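Local coordinates for protein mannan endo-1,4-beta-mannosidase (Cryptopygus antarcticus, PDB 4OOU) that hydrolyses internal beta-1,4-mannosidic linkages in mannans, galactomannans and glucomannans, releasing mainly short manno-oligosaccharides, at residues Leu246-Ser251 with Asn256-Ser261. Sequence-based numbering, arbitrary orientation.
Sequences LTQTDS and NHYKDS
Asp250 and Thr247 tie the two arms of a loop that folds back on itself after a parallel strand of this family 5 TIM barrel, Asp250 holding Asn256 and Lys259, Thr247 holding His257. Asp250 OD1 takes the backbone N of Asn256 at 3.1 Å, an almost straight bond (179°) that arrives from above the carboxylate plane. Asp250 OD2 meets Lys259 NZ at 3.0 Å on its syn side, near the carboxylate plane, in a salt bridge. Lys259 reaches it through a chain bent at its last torsion (chi4 -90°), and NZ also makes a weak bond to Asp250 OD1, which forms a further salt bridge with Arg255. An alanine in place of Asp250 would probably leave the ammonium of Lys259 without its carboxylate mate and the N-H of Asn256 without this acceptor.

At the other end, Thr247 O accepts the backbone N of His257 at 3.0 Å and also lies at the edge of the Tyr258 ring, 3.5 Å from CD1. With Thr247 OG1 anti to the backbone N (chi1 -161°), the hydroxyl comes within 3.2 Å of His257 ND1, a weak hydrogen bond. Gln248 CG packs 3.8 Å from Tyr258 CD1, the two side chains crossing at about a right angle. Asn256 OD1 accepts from Tyr258 N, an Asx turn that shapes the second arm.

Tyr258 OH is hydrogen-bonded to Glu183, and its ring packs on Met215 and Leu219 of helix 215-232. Gln248 OE1 accepts from Gln278 N in strand 277-281 and NE2 donates to Val240 O in strand 238-241, so its amide links the barrel strands before and after the loop, which lies close to substrate-binding Trp243 and just ahead of helix 260-267.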
loop_
_atom_site.group_PDB
_atom_site.type_symbol
_atom_site.label_atom_id
_atom_site.label_comp_id
_atom_site.label_asym_id
_atom_site.label_seq_id
_atom_site.Cartn_x
_atom_site.Cartn_y
_atom_site.Cartn_z
ATOM N N LEU A 246 -14.456 -5.289 -3.289
ATOM C CA LEU A 246 -15.668 -5.374 -2.424
ATOM C C LEU A 246 -15.834 -4.360 -1.304
ATOM O O LEU A 246 -16.944 -4.175 -0.746
ATOM C CB LEU A 246 -15.717 -6.749 -1.749
ATOM C CG LEU A 246 -16.350 -7.974 -2.435
ATOM C CD1 LEU A 246 -16.760 -7.799 -3.886
ATOM C CD2 LEU A 246 -15.417 -9.168 -2.318
ATOM N N THR A 247 -14.733 -3.713 -0.968
ATOM C CA THR A 247 -14.673 -2.942 0.233
ATOM C C THR A 247 -14.153 -1.535 -0.037
ATOM O O THR A 247 -13.942 -0.749 0.890
ATOM C CB THR A 247 -13.851 -3.744 1.242
ATOM O OG1 THR A 247 -14.113 -3.280 2.551
ATOM C CG2 THR A 247 -12.427 -3.634 0.978
ATOM N N GLN A 248 -13.980 -1.182 -1.308
ATOM C CA GLN A 248 -13.521 0.171 -1.639
ATOM C C GLN A 248 -14.308 0.813 -2.787
ATOM O O GLN A 248 -13.839 1.745 -3.457
ATOM C CB GLN A 248 -11.993 0.213 -1.861
ATOM C CG GLN A 248 -11.211 0.386 -0.553
ATOM C CD GLN A 248 -9.736 0.646 -0.761
ATOM O OE1 GLN A 248 -9.343 1.320 -1.709
ATOM N NE2 GLN A 248 -8.906 0.118 0.132
ATOM N N THR A 249 -15.541 0.351 -2.960
ATOM C CA THR A 249 -16.487 1.035 -3.829
ATOM C C THR A 249 -17.880 1.015 -3.209
ATOM O O THR A 249 -18.278 0.021 -2.574
ATOM C CB THR A 249 -16.523 0.357 -5.197
ATOM O OG1 THR A 249 -17.292 1.156 -6.117
ATOM C CG2 THR A 249 -17.086 -1.074 -5.060
ATOM N N ASP A 250 -18.636 2.091 -3.393
ATOM C CA ASP A 250 -20.067 2.035 -3.045
ATOM C C ASP A 250 -20.912 1.487 -4.193
ATOM O O ASP A 250 -22.102 1.182 -4.020
ATOM C CB ASP A 250 -20.558 3.388 -2.551
ATOM C CG ASP A 250 -20.042 3.680 -1.193
ATOM O OD1 ASP A 250 -20.249 2.833 -0.309
ATOM O OD2 ASP A 250 -19.381 4.713 -1.006
ATOM N N SER A 251 -20.286 1.302 -5.345
ATOM C CA SER A 251 -20.980 0.712 -6.491
ATOM C C SER A 251 -21.434 -0.752 -6.235
ATOM O O SER A 251 -21.125 -1.350 -5.194
ATOM C CB SER A 251 -20.096 0.827 -7.733
ATOM O OG SER A 251 -19.894 2.194 -8.053
ATOM N N ASN A 256 -17.810 1.048 0.319
ATOM C CA ASN A 256 -16.490 1.664 0.473
ATOM C C ASN A 256 -16.288 1.940 1.959
ATOM O O ASN A 256 -16.774 2.942 2.475
ATOM C CB ASN A 256 -16.410 2.969 -0.339
ATOM C CG ASN A 256 -15.049 3.664 -0.249
ATOM O OD1 ASN A 256 -14.125 3.238 0.471
ATOM N ND2 ASN A 256 -14.925 4.764 -0.987
ATOM N N HIS A 257 -15.556 1.062 2.641
ATOM C CA HIS A 257 -15.369 1.204 4.073
ATOM C C HIS A 257 -14.321 2.199 4.495
ATOM O O HIS A 257 -14.164 2.399 5.688
ATOM C CB HIS A 257 -15.021 -0.136 4.717
ATOM C CG HIS A 257 -16.200 -1.009 4.928
ATOM N ND1 HIS A 257 -16.620 -1.927 3.991
ATOM C CD2 HIS A 257 -17.068 -1.095 5.960
ATOM C CE1 HIS A 257 -17.691 -2.556 4.443
ATOM N NE2 HIS A 257 -17.990 -2.065 5.636
ATOM N N TYR A 258 -13.615 2.823 3.550
ATOM C CA TYR A 258 -12.453 3.656 3.881
ATOM C C TYR A 258 -12.550 5.102 3.370
ATOM O O TYR A 258 -11.555 5.839 3.379
ATOM C CB TYR A 258 -11.170 2.973 3.395
ATOM C CG TYR A 258 -11.014 1.525 3.884
ATOM C CD1 TYR A 258 -11.554 0.481 3.182
ATOM C CD2 TYR A 258 -10.318 1.221 5.033
ATOM C CE1 TYR A 258 -11.406 -0.823 3.600
ATOM C CE2 TYR A 258 -10.170 -0.079 5.463
ATOM C CZ TYR A 258 -10.721 -1.106 4.737
ATOM O OH TYR A 258 -10.601 -2.431 5.141
ATOM N N LYS A 259 -13.750 5.516 2.958
ATOM C CA LYS A 259 -14.001 6.931 2.618
ATOM C C LYS A 259 -13.773 7.857 3.802
ATOM O O LYS A 259 -13.973 7.466 4.942
ATOM C CB LYS A 259 -15.413 7.170 2.007
ATOM C CG LYS A 259 -16.656 6.513 2.638
ATOM C CD LYS A 259 -17.810 6.600 1.624
ATOM C CE LYS A 259 -19.186 6.197 2.162
ATOM N NZ LYS A 259 -19.531 4.748 2.019
ATOM N N ASP A 260 -13.329 9.075 3.522
ATOM C CA ASP A 260 -13.159 10.088 4.574
ATOM C C ASP A 260 -14.213 9.951 5.698
ATOM O O ASP A 260 -13.840 9.650 6.835
ATOM C CB ASP A 260 -13.200 11.505 3.989
ATOM C CG ASP A 260 -11.992 11.831 3.104
ATOM O OD1 ASP A 260 -11.360 10.925 2.478
ATOM O OD2 ASP A 260 -11.686 13.039 3.022
ATOM N N SER A 261 -15.508 10.139 5.400
ATOM C CA SER A 261 -16.572 10.089 6.459
ATOM C C SER A 261 -16.363 8.923 7.460
ATOM O O SER A 261 -16.308 9.142 8.687
ATOM C CB SER A 261 -18.030 10.106 5.887
ATOM O OG SER A 261 -18.516 8.827 5.488
#